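Local coordinates for endopolygalacturonase (Chondrostereum purpureum, PDB 1K5C), which probably hydrolyses internal 1,4-alpha-D-galacturonosyl linkages of polygalacturonan, cutting the chain into shorter pieces, at residues S221-R226 with G255-Q260; S249-Y254 with T285-N290. All coordinates share one frame; numbering follows the deposited sequence. Where two conformers were deposited one is given.

Contact 1: residues S221-R226 with G255-Q260; sequences SMYGVR and GVLISQ
Val-225 and Val-256 pair in parallel, as do Arg-226 and Leu-257, and two backbone hydrogen bonds, both close to straight, fix the register. Gly-255 O accepts from Val-225 N at 3.0 Å. Val-225 O accepts from Leu-257 N at 3.1 Å. Gly-224 N adds a weak, strongly bent bond to Gly-255 O, so that this carbonyl serves two successive amides where the chain turns a corner. A CA-H...O contact runs from Arg-226 CA to Leu-257 O, 3.1 Å apart.

Side chains pack on both faces of the sheet. On one, the valines lie side by side, Val-225 CG2 meeting Val-256 CG2 at 3.9 Å; Phe-280 touches both residues. On the other, Leu-257 stands beside Arg-226, with Leu-257 CB 4.0 Å from Arg-226 CG. Leu-257 CD2 also approaches the Tyr-223 ring obliquely, 4.3 Å from Tyr-223 CE1.

Within 221-226, in one of two modelled conformers of Arg-226, CD sits over one face of the Tyr-223 ring, offset toward the rim. In that conformer the arginine chain bends at chi3 (98°), which brings the guanidinium past the ring with Tyr-223 CE1 above one of its faces.

Consecutive coils of a right-handed parallel beta-helix stack in this way, here on the sheet that presents Arg-226, a galacturonate-binding residue, beside Lys-228 and Tyr-262 of the same site.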
ATOM      1  N   SER A 221       4.476   0.430 -14.377  1.00 12.04           N
ATOM      2  CA  SER A 221       4.924  -0.111 -13.075  1.00 12.07           C
ATOM      3  C   SER A 221       5.861  -1.244 -13.298  1.00 11.85           C
ATOM      4  O   SER A 221       5.900  -1.891 -14.350  1.00 12.75           O
ATOM      5  CB  SER A 221       3.712  -0.544 -12.220  1.00 12.39           C
ATOM      6  OG  SER A 221       2.897   0.596 -11.863  1.00 12.51           O
ATOM      7  N   MET A 222       6.615  -1.609 -12.227  1.00 11.87           N
ATOM      8  CA  MET A 222       7.610  -2.668 -12.354  1.00 11.89           C
ATOM      9  C   MET A 222       6.965  -4.056 -12.292  1.00 11.64           C
ATOM     10  O   MET A 222       7.501  -5.013 -12.890  1.00 12.24           O
ATOM     11  CB  MET A 222       8.654  -2.509 -11.256  1.00 13.30           C
ATOM     12  CG  MET A 222       9.818  -3.428 -11.275  1.00 18.10           C
ATOM     13  SD  MET A 222      11.113  -2.885 -10.141  1.00 23.26           S
ATOM     14  CE  MET A 222      11.103  -1.231 -10.597  1.00 20.08           C
ATOM     15  N   TYR A 223       5.856  -4.157 -11.547  1.00 11.49           N
ATOM     16  CA  TYR A 223       5.125  -5.412 -11.418  1.00 11.41           C
ATOM     17  C   TYR A 223       3.647  -5.065 -11.495  1.00 10.92           C
ATOM     18  O   TYR A 223       3.257  -3.942 -11.182  1.00 11.58           O
ATOM     19  CB  TYR A 223       5.349  -6.116 -10.048  1.00 12.04           C
ATOM     20  CG  TYR A 223       6.810  -6.208  -9.634  1.00 12.26           C
ATOM     21  CD1 TYR A 223       7.579  -7.324  -9.845  1.00 16.24           C
ATOM     22  CD2 TYR A 223       7.422  -5.157  -8.981  1.00 13.49           C
ATOM     23  CE1 TYR A 223       8.933  -7.357  -9.431  1.00 16.61           C
ATOM     24  CE2 TYR A 223       8.739  -5.159  -8.584  1.00 14.92           C
ATOM     25  CZ  TYR A 223       9.489  -6.281  -8.831  1.00 16.08           C
ATOM     26  OH  TYR A 223      10.799  -6.338  -8.399  1.00 21.15           O
ATOM     27  N   GLY A 224       2.841  -6.049 -11.904  1.00 11.33           N
ATOM     28  CA  GLY A 224       1.406  -5.865 -11.854  1.00 11.14           C
ATOM     29  C   GLY A 224       0.845  -6.188 -10.443  1.00 10.46           C
ATOM     30  O   GLY A 224       0.413  -5.299  -9.719  1.00 11.12           O
ATOM     31  N   VAL A 225       0.876  -7.486 -10.122  1.00 10.98           N
ATOM     32  CA  VAL A 225       0.541  -7.932  -8.777  1.00 11.45           C
ATOM     33  C   VAL A 225       1.678  -8.804  -8.266  1.00 10.91           C
ATOM     34  O   VAL A 225       2.301  -9.581  -9.019  1.00 11.71           O
ATOM     35  CB  VAL A 225      -0.865  -8.589  -8.641  1.00 12.47           C
ATOM     36  CG1 VAL A 225      -1.976  -7.637  -9.121  1.00 12.84           C
ATOM     37  CG2 VAL A 225      -0.881  -9.860  -9.443  1.00 14.32           C
ATOM     38  N   ARG A 226       1.912  -8.712  -6.957  1.00 11.53           N
ATOM     39  CA  ARG A 226       2.898  -9.523  -6.298  1.00 12.13           C
ATOM     40  C   ARG A 226       2.400 -10.069  -4.981  1.00 11.21           C
ATOM     41  O   ARG A 226       1.699  -9.379  -4.239  1.00 10.91           O
ATOM     42  CB  ARG A 226       4.162  -8.746  -5.890  1.00 17.08           C
ATOM     43  CG  ARG A 226       5.129  -8.610  -7.062  1.00 20.28           C
ATOM     44  CD  ARG A 226       6.268  -7.798  -6.354  0.52 21.98           C
ATOM     45  NE  ARG A 226       7.475  -8.431  -5.826  0.52 16.41           N
ATOM     46  CZ  ARG A 226       8.613  -7.789  -5.547  0.52 12.60           C
ATOM     47  NH1 ARG A 226       8.663  -6.487  -5.701  0.52 18.45           N
ATOM     48  NH2 ARG A 226       9.679  -8.425  -5.083  0.52 27.01           N
ATOM     49  N   GLY A 255       4.407  -9.429 -14.820  1.00 11.35           N
ATOM     50  CA  GLY A 255       2.982  -9.195 -14.682  1.00 11.70           C
ATOM     51  C   GLY A 255       2.437  -9.672 -13.356  1.00 11.04           C
ATOM     52  O   GLY A 255       1.740  -8.923 -12.647  1.00 11.02           O
ATOM     53  N   VAL A 256       2.765 -10.933 -13.029  1.00 11.25           N
ATOM     54  CA  VAL A 256       2.459 -11.548 -11.759  1.00 11.28           C
ATOM     55  C   VAL A 256       3.726 -12.186 -11.248  1.00 11.06           C
ATOM     56  O   VAL A 256       4.355 -12.966 -11.953  1.00 11.53           O
ATOM     57  CB  VAL A 256       1.363 -12.656 -11.900  1.00 11.17           C
ATOM     58  CG1 VAL A 256       1.092 -13.371 -10.584  1.00 12.34           C
ATOM     59  CG2 VAL A 256       0.074 -12.115 -12.537  1.00 12.16           C
ATOM     60  N   LEU A 257       4.099 -11.879  -9.960  1.00 11.44           N
ATOM     61  CA  LEU A 257       5.186 -12.583  -9.304  1.00 11.67           C
ATOM     62  C   LEU A 257       4.705 -12.991  -7.912  1.00 11.25           C
ATOM     63  O   LEU A 257       4.407 -12.154  -7.076  1.00 12.05           O
ATOM     64  CB  LEU A 257       6.475 -11.748  -9.209  1.00 12.08           C
ATOM     65  CG  LEU A 257       7.646 -12.423  -8.441  1.00 13.05           C
ATOM     66  CD1 LEU A 257       8.121 -13.690  -9.138  1.00 13.20           C
ATOM     67  CD2 LEU A 257       8.796 -11.448  -8.269  1.00 14.33           C
ATOM     68  N   ILE A 258       4.575 -14.314  -7.728  1.00 11.23           N
ATOM     69  CA  ILE A 258       4.160 -14.913  -6.451  1.00 11.29           C
ATOM     70  C   ILE A 258       5.369 -15.696  -6.001  1.00 10.81           C
ATOM     71  O   ILE A 258       5.727 -16.661  -6.686  1.00 11.75           O
ATOM     72  CB  ILE A 258       2.888 -15.725  -6.624  1.00 12.52           C
ATOM     73  CG1 ILE A 258       1.709 -14.695  -6.889  1.00 13.96           C
ATOM     74  CG2 ILE A 258       2.601 -16.566  -5.383  1.00 12.61           C
ATOM     75  CD1 ILE A 258       0.451 -15.346  -7.388  1.00 16.53           C
ATOM     76  N   SER A 259       6.014 -15.271  -4.910  1.00 10.68           N
ATOM     77  CA  SER A 259       7.310 -15.832  -4.590  1.00 10.80           C
ATOM     78  C   SER A 259       7.579 -15.875  -3.097  1.00 10.77           C
ATOM     79  O   SER A 259       7.311 -14.942  -2.357  1.00 11.68           O
ATOM     80  CB  SER A 259       8.404 -14.987  -5.251  1.00 13.07           C
ATOM     81  OG  SER A 259       9.699 -15.425  -4.788  1.00 14.29           O
ATOM     82  N   GLN A 260       8.134 -17.028  -2.678  1.00 10.43           N
ATOM     83  CA  GLN A 260       8.588 -17.246  -1.320  1.00 10.55           C
ATOM     84  C   GLN A 260      10.119 -17.178  -1.209  1.00 10.56           C
ATOM     85  O   GLN A 260      10.682 -17.667  -0.213  1.00 11.61           O
ATOM     86  CB  GLN A 260       8.019 -18.587  -0.806  1.00 10.97           C
ATOM     87  CG  GLN A 260       6.528 -18.460  -0.544  1.00 11.21           C
ATOM     88  CD  GLN A 260       5.804 -19.790  -0.413  1.00 10.79           C
ATOM     89  OE1 GLN A 260       6.210 -20.821  -0.984  1.00 11.43           O
ATOM     90  NE2 GLN A 260       4.698 -19.798   0.307  1.00 11.58           N
TER

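Contact 2: residues S249-Y254 with T285-N290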
ATOM      1  N   SER A 249      -1.158  -2.601 -17.320  1.00 11.78           N
ATOM      2  CA  SER A 249      -0.387  -2.476 -18.555  1.00 12.17           C
ATOM      3  C   SER A 249       0.925  -1.744 -18.256  1.00 12.21           C
ATOM      4  O   SER A 249       1.122  -1.130 -17.200  1.00 12.58           O
ATOM      5  CB  SER A 249      -1.211  -1.777 -19.633  1.00 14.44           C
ATOM      6  OG  SER A 249      -1.582  -0.475 -19.233  1.00 15.34           O
ATOM      7  N   GLY A 250       1.836  -1.797 -19.217  1.00 12.36           N
ATOM      8  CA  GLY A 250       3.080  -1.060 -19.095  1.00 13.11           C
ATOM      9  C   GLY A 250       3.978  -1.650 -18.006  1.00 12.35           C
ATOM     10  O   GLY A 250       4.628  -0.877 -17.301  1.00 13.45           O
ATOM     11  N   ILE A 251       4.011  -2.971 -17.865  1.00 12.28           N
ATOM     12  CA  ILE A 251       4.744  -3.618 -16.763  1.00 12.00           C
ATOM     13  C   ILE A 251       6.135  -4.010 -17.220  1.00 12.17           C
ATOM     14  O   ILE A 251       6.352  -4.708 -18.221  1.00 13.31           O
ATOM     15  CB  ILE A 251       3.963  -4.838 -16.277  1.00 12.24           C
ATOM     16  CG1 ILE A 251       2.562  -4.468 -15.780  1.00 12.47           C
ATOM     17  CG2 ILE A 251       4.787  -5.545 -15.204  1.00 13.24           C
ATOM     18  CD1 ILE A 251       2.543  -3.313 -14.748  1.00 12.40           C
ATOM     19  N   ALA A 252       7.139  -3.581 -16.414  1.00 12.43           N
ATOM     20  CA  ALA A 252       8.530  -3.734 -16.824  1.00 13.32           C
ATOM     21  C   ALA A 252       9.153  -5.056 -16.463  1.00 13.04           C
ATOM     22  O   ALA A 252      10.032  -5.549 -17.227  1.00 14.44           O
ATOM     23  CB  ALA A 252       9.397  -2.607 -16.228  1.00 14.99           C
ATOM     24  N   LYS A 253       8.804  -5.673 -15.350  1.00 12.68           N
ATOM     25  CA  LYS A 253       9.532  -6.828 -14.847  1.00 13.11           C
ATOM     26  C   LYS A 253       8.663  -8.078 -14.796  1.00 12.31           C
ATOM     27  O   LYS A 253       9.009  -9.083 -15.481  1.00 12.96           O
ATOM     28  CB  LYS A 253      10.218  -6.617 -13.482  1.00 14.18           C
ATOM     29  CG  LYS A 253      11.378  -7.591 -13.344  0.54 13.67           C
ATOM     30  CD  LYS A 253      12.157  -7.381 -12.041  0.54 15.49           C
ATOM     31  CE  LYS A 253      13.335  -8.368 -11.979  0.54 17.62           C
ATOM     32  NZ  LYS A 253      14.148  -8.169 -10.770  0.54 18.79           N
ATOM     33  N   TYR A 254       7.586  -8.116 -13.999  1.00 11.90           N
ATOM     34  CA  TYR A 254       6.698  -9.273 -13.952  1.00 11.69           C
ATOM     35  C   TYR A 254       5.243  -8.839 -13.936  1.00 11.58           C
ATOM     36  O   TYR A 254       4.845  -8.028 -13.091  1.00 11.72           O
ATOM     37  CB  TYR A 254       6.875 -10.127 -12.694  1.00 12.93           C
ATOM     38  CG  TYR A 254       8.178 -10.881 -12.579  1.00 12.41           C
ATOM     39  CD1 TYR A 254       8.236 -12.206 -13.060  1.00 13.05           C
ATOM     40  CD2 TYR A 254       9.289 -10.356 -11.975  1.00 13.97           C
ATOM     41  CE1 TYR A 254       9.426 -12.945 -12.964  1.00 15.13           C
ATOM     42  CE2 TYR A 254      10.484 -11.117 -11.845  1.00 15.49           C
ATOM     43  CZ  TYR A 254      10.489 -12.406 -12.353  1.00 15.28           C
ATOM     44  OH  TYR A 254      11.672 -13.154 -12.236  1.00 19.44           O
ATOM     45  N   THR A 285      -9.060 -10.075 -15.219  1.00 12.57           N
ATOM     46  CA  THR A 285      -7.846  -9.327 -14.902  1.00 12.34           C
ATOM     47  C   THR A 285      -6.915  -9.513 -16.135  1.00 12.73           C
ATOM     48  O   THR A 285      -6.507 -10.630 -16.439  1.00 14.64           O
ATOM     49  CB  THR A 285      -7.190  -9.809 -13.627  1.00 12.18           C
ATOM     50  OG1 THR A 285      -7.992  -9.370 -12.508  1.00 11.87           O
ATOM     51  CG2 THR A 285      -5.768  -9.259 -13.478  1.00 12.81           C
ATOM     52  N   THR A 286      -6.718  -8.401 -16.823  1.00 12.10           N
ATOM     53  CA  THR A 286      -5.895  -8.427 -18.014  1.00 12.15           C
ATOM     54  C   THR A 286      -4.624  -7.648 -17.712  1.00 11.70           C
ATOM     55  O   THR A 286      -4.663  -6.544 -17.142  1.00 13.64           O
ATOM     56  CB  THR A 286      -6.627  -7.834 -19.234  1.00 13.14           C
ATOM     57  OG1 THR A 286      -6.879  -6.386 -19.049  0.71 12.50           O
ATOM     58  CG2 THR A 286      -7.927  -8.582 -19.518  0.71 14.78           C
ATOM     59  N   ILE A 287      -3.488  -8.264 -18.090  1.00 12.40           N
ATOM     60  CA  ILE A 287      -2.170  -7.673 -17.783  1.00 12.11           C
ATOM     61  C   ILE A 287      -1.311  -7.702 -19.042  1.00 12.64           C
ATOM     62  O   ILE A 287      -1.135  -8.758 -19.636  1.00 15.38           O
ATOM     63  CB  ILE A 287      -1.454  -8.481 -16.652  1.00 12.16           C
ATOM     64  CG1 ILE A 287      -2.356  -8.671 -15.446  1.00 12.05           C
ATOM     65  CG2 ILE A 287      -0.110  -7.838 -16.341  1.00 12.84           C
ATOM     66  CD1 ILE A 287      -1.681  -9.375 -14.262  1.00 12.79           C
ATOM     67  N   LYS A 288      -0.848  -6.545 -19.457  1.00 12.16           N
ATOM     68  CA  LYS A 288       0.042  -6.400 -20.636  1.00 12.82           C
ATOM     69  C   LYS A 288       1.411  -6.017 -20.139  1.00 12.74           C
ATOM     70  O   LYS A 288       1.551  -5.030 -19.376  1.00 13.91           O
ATOM     71  CB  LYS A 288      -0.499  -5.344 -21.595  1.00 15.59           C
ATOM     72  CG  LYS A 288      -1.893  -5.709 -22.141  1.00 17.29           C
ATOM     73  CD  LYS A 288      -2.558  -4.688 -23.088  1.00 23.48           C
ATOM     74  CE  LYS A 288      -4.036  -4.899 -23.324  1.00 28.68           C
ATOM     75  NZ  LYS A 288      -4.887  -3.977 -24.233  1.00 28.58           N
ATOM     76  N   VAL A 289       2.430  -6.771 -20.537  1.00 12.83           N
ATOM     77  CA  VAL A 289       3.765  -6.534 -20.072  1.00 12.91           C
ATOM     78  C   VAL A 289       4.661  -6.086 -21.240  1.00 13.66           C
ATOM     79  O   VAL A 289       4.409  -6.369 -22.426  1.00 14.04           O
ATOM     80  CB  VAL A 289       4.365  -7.747 -19.327  1.00 12.57           C
ATOM     81  CG1 VAL A 289       3.425  -8.290 -18.253  1.00 12.98           C
ATOM     82  CG2 VAL A 289       4.795  -8.873 -20.280  1.00 13.66           C
ATOM     83  N   ASN A 290       5.750  -5.418 -20.880  1.00 14.20           N
ATOM     84  CA  ASN A 290       6.708  -4.893 -21.844  1.00 14.92           C
ATOM     85  C   ASN A 290       7.545  -5.987 -22.459  1.00 14.39           C
ATOM     86  O   ASN A 290       7.570  -7.135 -21.997  1.00 14.61           O
ATOM     87  CB  ASN A 290       7.654  -3.912 -21.144  1.00 17.72           C
ATOM     88  CG  ASN A 290       6.909  -2.630 -20.766  1.00 20.78           C
ATOM     89  OD1 ASN A 290       5.763  -2.381 -21.127  1.00 21.77           O
ATOM     90  ND2 ASN A 290       7.626  -1.809 -19.982  1.00 24.69           N
TER
HETATM   91  O   HOH W   1       6.785   0.940 -18.911  0.50 31.74           O
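Strands 249-251 and 285-289 run in the same general direction but splay, their axes approaching to 4.9 Å at an angle of 49°, and a single parallel bridge, Ile-251 with Val-289, joins them. They belong to neighbouring coils of the parallel beta-helix characteristic of family 28, at the point where 249-254 turns a corner after Ile-251. A hydrogen bond runs from Asn-290 N to Ile-251 O, 2.8 Å long and nearly straight at 170°. Farther back, Lys-288 O receives a CA-H...O contact from Ser-249 CA, the two atoms 3.3 Å apart.

Ile-251 and Val-289 carry the buried part of the contact. Val-289 CG1 lies 4.0 Å from Ile-251 CB, and Ile-251 CG1 reaches Ile-287 CG2 at 4.3 Å. The outer part of the Ile-251 side chain leads away from the second strand and touches Ser-221, while Ile-287 also packs on Leu-312 and Val-314 of strand 306-315. Contacts thus continue from coil to coil on both sides of this pair.

The more exposed side is built differently. Ser-249 CB and Lys-288 CB meet at 4.1 Å, after which the lysine chain, extended beyond CG, departs from the first segment. Gly-250 adopts a left-handed backbone conformation between Ser-249 and Ile-251.

Asn-290 points its side chain at the 250-252 turn. With CG beside its own backbone N (chi1 -70°), the side chain passes close to the carbonyl that the same residue's N-H grips, Asn-290 CG lying 3.3 Å from Ile-251 O. OD1 comes near Gly-250 CA, and Asn-290 ND2 donates to a water oxygen 3.1 Å away, which in turn donates to Gly-250 O.

The contacts share one continuous run of chain: residues 249-254 of contact 2 lead directly into 255-260 of contact 1, so one coil meets the preceding coil through 255-260 and the following coil through 249-251, on different sheets of the helix. Their centres are 9 Å apart. They touch through probable hydrogen bonds from Ala-252 N to Ser-221 O and from Lys-253 N to Met-222 O, each 2.9 Å, and Tyr-223 CB packs on Tyr-254 O at 3.6 Å. Contact 2 lies farther from the site: Ile-251 is about 9 Å from Arg-226, side chain to side chain, as is Ala-252 from His-195, which binds galacturonate, is the predicted active-site residue and touches Met-222 of contact 1.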